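Local coordinates for putative lipoprotein (Bacteroides fragilis, PDB 3QNK) that probably takes part in capturing and importing glycans at the outer membrane, as in other SusD-family lipoproteins, at residues Tyr224-Thr230 with Asn385-Arg390; Ile330-Asp335 with Tyr367-Pro373. All coordinates share one frame; numbering follows the deposited sequence.

Contact 1: Tyr224-Thr230 with Asn385-Arg390; sequences YRSIWWT and NWIILR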
loop_
_atom_site.group_PDB
_atom_site.type_symbol
_atom_site.label_atom_id
_atom_site.label_comp_id
_atom_site.label_asym_id
_atom_site.label_seq_id
_atom_site.Cartn_x
_atom_site.Cartn_y
_atom_site.Cartn_z
ATOM N N TYR B 224 -7.252 -34.170 14.699
ATOM C CA TYR B 224 -7.648 -32.771 14.855
ATOM C C TYR B 224 -6.904 -31.881 13.858
ATOM O O TYR B 224 -7.554 -31.107 13.153
ATOM C CB TYR B 224 -7.415 -32.291 16.288
ATOM C CG TYR B 224 -7.945 -30.894 16.549
ATOM C CD1 TYR B 224 -9.261 -30.690 16.959
ATOM C CD2 TYR B 224 -7.120 -29.780 16.427
ATOM C CE1 TYR B 224 -9.743 -29.411 17.227
ATOM C CE2 TYR B 224 -7.600 -28.498 16.666
ATOM C CZ TYR B 224 -8.907 -28.320 17.077
ATOM O OH TYR B 224 -9.374 -27.056 17.321
ATOM N N ARG B 225 -5.550 -32.027 13.765
ATOM C CA ARG B 225 -4.697 -31.257 12.833
ATOM C C ARG B 225 -5.082 -31.445 11.379
ATOM O O ARG B 225 -4.810 -30.568 10.562
ATOM C CB ARG B 225 -3.233 -31.640 12.978
ATOM C CG ARG B 225 -2.594 -31.097 14.218
ATOM C CD ARG B 225 -1.118 -31.248 14.171
ATOM N NE ARG B 225 -0.684 -32.633 13.935
ATOM C CZ ARG B 225 -0.154 -33.443 14.853
ATOM N NH1 ARG B 225 0.034 -33.018 16.102
ATOM N NH2 ARG B 225 0.221 -34.665 14.522
ATOM N N SER B 226 -5.717 -32.567 11.054
ATOM C CA SER B 226 -6.124 -32.874 9.685
ATOM C C SER B 226 -7.198 -31.912 9.132
ATOM O O SER B 226 -7.483 -31.980 7.945
ATOM C CB SER B 226 -6.599 -34.318 9.578
ATOM O OG SER B 226 -7.934 -34.407 10.036
ATOM N N ILE B 227 -7.780 -31.023 9.965
ATOM C CA ILE B 227 -8.781 -30.038 9.525
ATOM C C ILE B 227 -8.086 -29.110 8.533
ATOM O O ILE B 227 -8.633 -28.783 7.475
ATOM C CB ILE B 227 -9.369 -29.287 10.757
ATOM C CG1 ILE B 227 -10.244 -30.219 11.623
ATOM C CG2 ILE B 227 -10.147 -28.011 10.361
ATOM C CD1 ILE B 227 -10.533 -29.704 13.031
ATOM N N TRP B 228 -6.827 -28.785 8.839
ATOM C CA TRP B 228 -6.009 -27.848 8.085
ATOM C C TRP B 228 -5.206 -28.472 6.956
ATOM O O TRP B 228 -4.567 -27.714 6.206
ATOM C CB TRP B 228 -5.079 -27.127 9.047
ATOM C CG TRP B 228 -5.880 -26.212 9.908
ATOM C CD1 TRP B 228 -6.366 -24.989 9.557
ATOM C CD2 TRP B 228 -6.487 -26.542 11.164
ATOM N NE1 TRP B 228 -7.219 -24.525 10.525
ATOM C CE2 TRP B 228 -7.274 -25.437 11.550
ATOM C CE3 TRP B 228 -6.394 -27.644 12.035
ATOM C CZ2 TRP B 228 -7.965 -25.393 12.779
ATOM C CZ3 TRP B 228 -7.109 -27.619 13.231
ATOM C CH2 TRP B 228 -7.889 -26.506 13.590
ATOM N N TRP B 229 -5.252 -29.823 6.800
ATOM C CA TRP B 229 -4.482 -30.477 5.742
ATOM C C TRP B 229 -5.009 -30.121 4.397
ATOM O O TRP B 229 -6.227 -30.112 4.181
ATOM C CB TRP B 229 -4.472 -32.007 5.853
ATOM C CG TRP B 229 -3.757 -32.569 7.035
ATOM C CD1 TRP B 229 -3.040 -31.888 7.975
ATOM C CD2 TRP B 229 -3.721 -33.940 7.415
ATOM N NE1 TRP B 229 -2.572 -32.751 8.927
ATOM C CE2 TRP B 229 -2.964 -34.024 8.606
ATOM C CE3 TRP B 229 -4.257 -35.116 6.866
ATOM C CZ2 TRP B 229 -2.745 -35.235 9.269
ATOM C CZ3 TRP B 229 -4.027 -36.320 7.518
ATOM C CH2 TRP B 229 -3.270 -36.372 8.700
ATOM N N THR B 230 -4.075 -29.844 3.477
ATOM C CA THR B 230 -4.367 -29.524 2.083
ATOM C C THR B 230 -4.919 -30.794 1.416
ATOM O O THR B 230 -5.796 -30.687 0.551
ATOM C CB THR B 230 -3.145 -28.922 1.410
ATOM O OG1 THR B 230 -2.006 -29.684 1.786
ATOM C CG2 THR B 230 -2.912 -27.460 1.838
ATOM N N ASN B 385 -3.829 -23.467 4.191
ATOM C CA ASN B 385 -5.270 -23.546 4.069
ATOM C C ASN B 385 -5.816 -22.724 5.234
ATOM O O ASN B 385 -6.002 -23.227 6.362
ATOM C CB ASN B 385 -5.752 -25.024 4.048
ATOM C CG ASN B 385 -7.212 -25.229 3.665
ATOM O OD1 ASN B 385 -7.874 -24.348 3.084
ATOM N ND2 ASN B 385 -7.737 -26.431 3.953
ATOM N N TRP B 386 -5.966 -21.414 4.976
ATOM C CA TRP B 386 -6.463 -20.470 5.975
ATOM C C TRP B 386 -7.976 -20.589 6.079
ATOM O O TRP B 386 -8.686 -20.187 5.158
ATOM C CB TRP B 386 -6.029 -19.028 5.636
ATOM C CG TRP B 386 -6.284 -18.064 6.753
ATOM C CD1 TRP B 386 -7.116 -16.982 6.730
ATOM C CD2 TRP B 386 -5.736 -18.127 8.084
ATOM N NE1 TRP B 386 -7.114 -16.355 7.964
ATOM C CE2 TRP B 386 -6.285 -17.047 8.815
ATOM C CE3 TRP B 386 -4.884 -19.031 8.746
ATOM C CZ2 TRP B 386 -5.974 -16.824 10.161
ATOM C CZ3 TRP B 386 -4.596 -18.821 10.087
ATOM C CH2 TRP B 386 -5.110 -17.711 10.771
ATOM N N ILE B 387 -8.458 -21.187 7.172
ATOM C CA ILE B 387 -9.889 -21.409 7.377
ATOM C C ILE B 387 -10.475 -20.243 8.170
ATOM O O ILE B 387 -10.337 -20.163 9.404
ATOM C CB ILE B 387 -10.184 -22.772 8.023
ATOM C CG1 ILE B 387 -9.480 -23.887 7.217
ATOM C CG2 ILE B 387 -11.689 -22.980 8.107
ATOM C CD1 ILE B 387 -9.351 -25.229 7.922
ATOM N N ILE B 388 -11.131 -19.345 7.440
ATOM C CA ILE B 388 -11.749 -18.147 8.004
ATOM C C ILE B 388 -12.985 -18.576 8.814
ATOM O O ILE B 388 -13.167 -18.097 9.914
ATOM C CB ILE B 388 -12.043 -17.085 6.884
ATOM C CG1 ILE B 388 -10.712 -16.635 6.205
ATOM C CG2 ILE B 388 -12.763 -15.870 7.455
ATOM C CD1 ILE B 388 -10.816 -16.025 4.815
ATOM N N LEU B 389 -13.777 -19.518 8.320
ATOM C CA LEU B 389 -14.951 -19.983 9.046
ATOM C C LEU B 389 -15.009 -21.530 9.090
ATOM O O LEU B 389 -15.022 -22.189 8.042
ATOM C CB LEU B 389 -16.247 -19.408 8.433
ATOM C CG LEU B 389 -16.421 -17.877 8.349
ATOM C CD1 LEU B 389 -17.567 -17.529 7.372
ATOM C CD2 LEU B 389 -16.724 -17.289 9.708
ATOM N N ARG B 390 -15.010 -22.081 10.328
ATOM C CA ARG B 390 -15.115 -23.504 10.688
ATOM C C ARG B 390 -16.441 -23.797 11.389
ATOM O O ARG B 390 -16.920 -22.952 12.156
ATOM C CB ARG B 390 -14.005 -23.870 11.669
ATOM C CG ARG B 390 -12.664 -24.294 11.123
ATOM C CD ARG B 390 -11.651 -24.194 12.274
ATOM N NE ARG B 390 -11.933 -25.217 13.267
ATOM C CZ ARG B 390 -11.501 -25.233 14.514
ATOM N NH1 ARG B 390 -10.716 -24.268 14.964
ATOM N NH2 ARG B 390 -11.820 -26.231 15.314
#
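Trp228 and Arg390 make the polar-aromatic side of this contact, the indole pointing the rim of its six-membered ring at one face of the guanidinium. Trp228 CH2 stands over the middle of that face, the two planes are 73° apart, and Arg390 NH1 lies 3.7 Å from Trp228 CZ2, close to the plane of the indole. A bend at chi3 (69°) folds the arginine chain over so that the guanidinium turns a face to the rim of the indole. Tyr224 also approaches the guanidinium, its OH 3.3 Å from Arg390 NH2, with ring and guanidinium nearly perpendicular. The charge itself is met by Glu446 and Glu450, which form salt bridges with Arg390 NH2 and NH1; with the carboxylates so near, the guanidinium is probably held firmly in its rotation.

The pairing joins two different parts of the SusD fold. Helix 221-225 and the chain that follows it face strands 384-387 and 389-390, both antiparallel partners of strand 238-244. At Ile388 the chain turns a corner; there Ile388 and Leu389 sit opposite the single residue Phe240, a classic beta bulge.

Apolar contacts fill the middle of this buried interface. Ile387 reaches across with its CD1 methyl, which lies 3.4 Å from Trp228 CD1 and 3.8 Å from Ile227 CG2. Ile227 CG2 in turn sits over the centre of the indole face, so one methyl covers the ring while another approaches it obliquely from the strand.

Backbone carbonyls line the remaining end. Asn385 CB lies 3.6 Å from Trp228 O, and Asn385 ND2 is 4.0 Å from Trp229 O, whereas Asn385 OD1 turns to the side chain of Gln243 for a hydrogen bond.

Contact 2: Ile330-Asp335 with Tyr367-Pro373; sequences IFFNAD and YDNYNYP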
loop_
_atom_site.group_PDB
_atom_site.type_symbol
_atom_site.label_atom_id
_atom_site.label_comp_id
_atom_site.label_asym_id
_atom_site.label_seq_id
_atom_site.Cartn_x
_atom_site.Cartn_y
_atom_site.Cartn_z
ATOM N N ILE B 330 8.336 -33.354 14.135
ATOM C CA ILE B 330 7.665 -32.704 13.008
ATOM C C ILE B 330 8.331 -33.160 11.707
ATOM O O ILE B 330 9.427 -33.706 11.755
ATOM C CB ILE B 330 7.670 -31.155 13.164
ATOM C CG1 ILE B 330 9.096 -30.602 13.371
ATOM C CG2 ILE B 330 6.711 -30.701 14.301
ATOM C CD1 ILE B 330 9.240 -29.132 13.200
ATOM N N PHE B 331 7.663 -32.945 10.555
ATOM C CA PHE B 331 8.120 -33.248 9.186
ATOM C C PHE B 331 8.312 -34.752 8.943
ATOM O O PHE B 331 9.261 -35.161 8.267
ATOM C CB PHE B 331 9.389 -32.460 8.823
ATOM C CG PHE B 331 9.121 -31.026 8.441
ATOM C CD1 PHE B 331 8.344 -30.718 7.325
ATOM C CD2 PHE B 331 9.678 -29.979 9.170
ATOM C CE1 PHE B 331 8.127 -29.385 6.944
ATOM C CE2 PHE B 331 9.461 -28.649 8.791
ATOM C CZ PHE B 331 8.684 -28.363 7.681
ATOM N N PHE B 332 7.353 -35.556 9.422
ATOM C CA PHE B 332 7.339 -37.011 9.301
ATOM C C PHE B 332 7.431 -37.492 7.867
ATOM O O PHE B 332 8.163 -38.452 7.596
ATOM C CB PHE B 332 6.048 -37.572 9.894
ATOM C CG PHE B 332 5.747 -37.148 11.304
ATOM C CD1 PHE B 332 6.396 -37.744 12.381
ATOM C CD2 PHE B 332 4.779 -36.185 11.564
ATOM C CE1 PHE B 332 6.102 -37.357 13.694
ATOM C CE2 PHE B 332 4.475 -35.815 12.876
ATOM C CZ PHE B 332 5.133 -36.407 13.931
ATOM N N ASN B 333 6.671 -36.839 6.952
ATOM C CA ASN B 333 6.566 -37.229 5.539
ATOM C C ASN B 333 7.372 -36.295 4.595
ATOM O O ASN B 333 7.006 -36.077 3.424
ATOM C CB ASN B 333 5.087 -37.339 5.124
ATOM C CG ASN B 333 4.365 -38.470 5.831
ATOM O OD1 ASN B 333 4.667 -39.660 5.650
ATOM N ND2 ASN B 333 3.405 -38.132 6.676
ATOM N N ALA B 334 8.483 -35.764 5.130
ATOM C CA ALA B 334 9.478 -34.970 4.418
ATOM C C ALA B 334 10.604 -35.916 4.102
ATOM O O ALA B 334 10.721 -36.925 4.806
ATOM C CB ALA B 334 9.968 -33.827 5.293
ATOM N N ASP B 335 11.443 -35.638 3.068
ATOM C CA ASP B 335 12.625 -36.484 2.802
ATOM C C ASP B 335 13.489 -36.436 4.063
ATOM O O ASP B 335 13.455 -35.416 4.751
ATOM C CB ASP B 335 13.390 -35.967 1.575
ATOM C CG ASP B 335 14.119 -34.660 1.798
ATOM O OD1 ASP B 335 13.463 -33.675 2.220
ATOM O OD2 ASP B 335 15.358 -34.637 1.615
ATOM N N TYR B 367 3.034 -30.001 9.242
ATOM C CA TYR B 367 4.228 -30.735 9.627
ATOM C C TYR B 367 3.975 -32.253 9.490
ATOM O O TYR B 367 4.920 -33.042 9.484
ATOM C CB TYR B 367 4.619 -30.407 11.065
ATOM C CG TYR B 367 5.202 -29.036 11.310
ATOM C CD1 TYR B 367 6.335 -28.603 10.620
ATOM C CD2 TYR B 367 4.724 -28.231 12.343
ATOM C CE1 TYR B 367 6.924 -27.368 10.893
ATOM C CE2 TYR B 367 5.306 -26.994 12.623
ATOM C CZ TYR B 367 6.410 -26.572 11.899
ATOM O OH TYR B 367 6.993 -25.361 12.165
ATOM N N ASP B 368 2.696 -32.661 9.384
ATOM C CA ASP B 368 2.327 -34.060 9.201
ATOM C C ASP B 368 2.686 -34.550 7.789
ATOM O O ASP B 368 3.303 -35.610 7.644
ATOM C CB ASP B 368 0.818 -34.270 9.443
ATOM C CG ASP B 368 0.364 -34.119 10.881
ATOM O OD1 ASP B 368 0.719 -34.975 11.702
ATOM O OD2 ASP B 368 -0.364 -33.142 11.176
ATOM N N ASN B 369 2.314 -33.778 6.751
ATOM C CA ASN B 369 2.466 -34.221 5.367
ATOM C C ASN B 369 3.526 -33.532 4.554
ATOM O O ASN B 369 4.175 -34.190 3.743
ATOM C CB ASN B 369 1.138 -34.041 4.648
ATOM C CG ASN B 369 0.014 -34.789 5.322
ATOM O OD1 ASN B 369 0.021 -36.023 5.374
ATOM N ND2 ASN B 369 -0.941 -34.066 5.886
ATOM N N TYR B 370 3.672 -32.210 4.706
ATOM C CA TYR B 370 4.604 -31.410 3.912
ATOM C C TYR B 370 6.050 -31.854 4.019
ATOM O O TYR B 370 6.467 -32.506 4.990
ATOM C CB TYR B 370 4.521 -29.914 4.289
ATOM C CG TYR B 370 3.490 -29.114 3.523
ATOM C CD1 TYR B 370 2.342 -29.717 3.015
ATOM C CD2 TYR B 370 3.632 -27.742 3.351
ATOM C CE1 TYR B 370 1.376 -28.976 2.330
ATOM C CE2 TYR B 370 2.662 -26.986 2.688
ATOM C CZ TYR B 370 1.539 -27.606 2.170
ATOM O OH TYR B 370 0.586 -26.860 1.507
ATOM N N ASN B 371 6.784 -31.502 2.946
ATOM C CA ASN B 371 8.235 -31.668 2.834
ATOM C C ASN B 371 8.852 -30.341 3.255
ATOM O O ASN B 371 8.138 -29.320 3.293
ATOM C CB ASN B 371 8.702 -32.102 1.428
ATOM C CG ASN B 371 10.224 -32.210 1.279
ATOM O OD1 ASN B 371 10.970 -32.499 2.238
ATOM N ND2 ASN B 371 10.726 -31.926 0.079
ATOM N N TYR B 372 10.149 -30.333 3.655
ATOM C CA TYR B 372 10.811 -29.097 4.097
ATOM C C TYR B 372 10.950 -28.117 2.926
ATOM O O TYR B 372 11.373 -28.537 1.846
ATOM C CB TYR B 372 12.186 -29.379 4.719
ATOM C CG TYR B 372 12.824 -28.154 5.352
ATOM C CD1 TYR B 372 12.436 -27.715 6.612
ATOM C CD2 TYR B 372 13.800 -27.422 4.679
ATOM C CE1 TYR B 372 12.999 -26.583 7.186
ATOM C CE2 TYR B 372 14.366 -26.282 5.242
ATOM C CZ TYR B 372 13.967 -25.871 6.499
ATOM O OH TYR B 372 14.511 -24.735 7.049
ATOM N N PRO B 373 10.630 -26.814 3.117
ATOM C CA PRO B 373 10.734 -25.865 1.997
ATOM C C PRO B 373 12.177 -25.463 1.650
ATOM O O PRO B 373 12.535 -24.298 1.819
ATOM C CB PRO B 373 9.919 -24.659 2.488
ATOM C CG PRO B 373 10.033 -24.706 3.943
ATOM C CD PRO B 373 10.104 -26.151 4.329
#
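An aromatic cluster of Phe331, Tyr367 and Tyr372 forms the heart of this meeting of two loops. The Phe331 ring lies between the tyrosines, which point their edges at its opposite faces. Tyr367 makes an edge-to-face pair with it, centroids 5.1 Å apart and planes at 83°. The pair with Tyr372 is an offset version, with ring centroids of Phe331 and Tyr372 5.7 Å apart and planes at 69°. Tyr370 O comes up to the rim of the phenyl ring, near its plane, 3.5 Å from Phe331 CD1. Ile330 adds a CH-pi contact: with CG1 set between its backbone N and carbonyl carbon (chi1 54°), its chain runs alongside Tyr367 and brings CD1 to 4.0 Å from the centroid of the Tyr367 ring.

Beyond Ile330, which ends strand 329-330, the one defined element in these loops is a type I beta turn from Phe331 to Ala334, closed by Ala334 N to Phe331 O. The turn lies against the chain of 367-373. At its start, Phe331 N gives Tyr367 O a weak hydrogen bond of 2.9 Å. Farther on, Asn333 ND2 donates to Asp368 O at 2.7 Å, reaching it somewhat tilted from the carbonyl plane. The hydroxyls of the two tyrosines are tied to neighbouring loops, Tyr367 OH bonding to Val259 N and Tyr372 OH to Arg269 N.

In the fold
From the N terminus, the chain first passes 224-230, which takes in the last part of helix 221-225 and the chain after it, then lays down strand 238-244 and helix 253-257 before reaching 330-335. Contact 2 closes a short loop of 31 intervening residues at 367-373, and the chain soon enters strand 384-387, where contact 1 closes a loop of 154 residues that encloses the smaller one entirely. Past 390 comes helix 391-405. The centres of the contacts are about 17 Å apart, yet they touch: a salt bridge joins Arg225 NE to Asp368 OD2 at 2.8 Å, and Trp229 packs on Asn369. Thus the outlying loop pair is tied to the buried junction of helix and sheet.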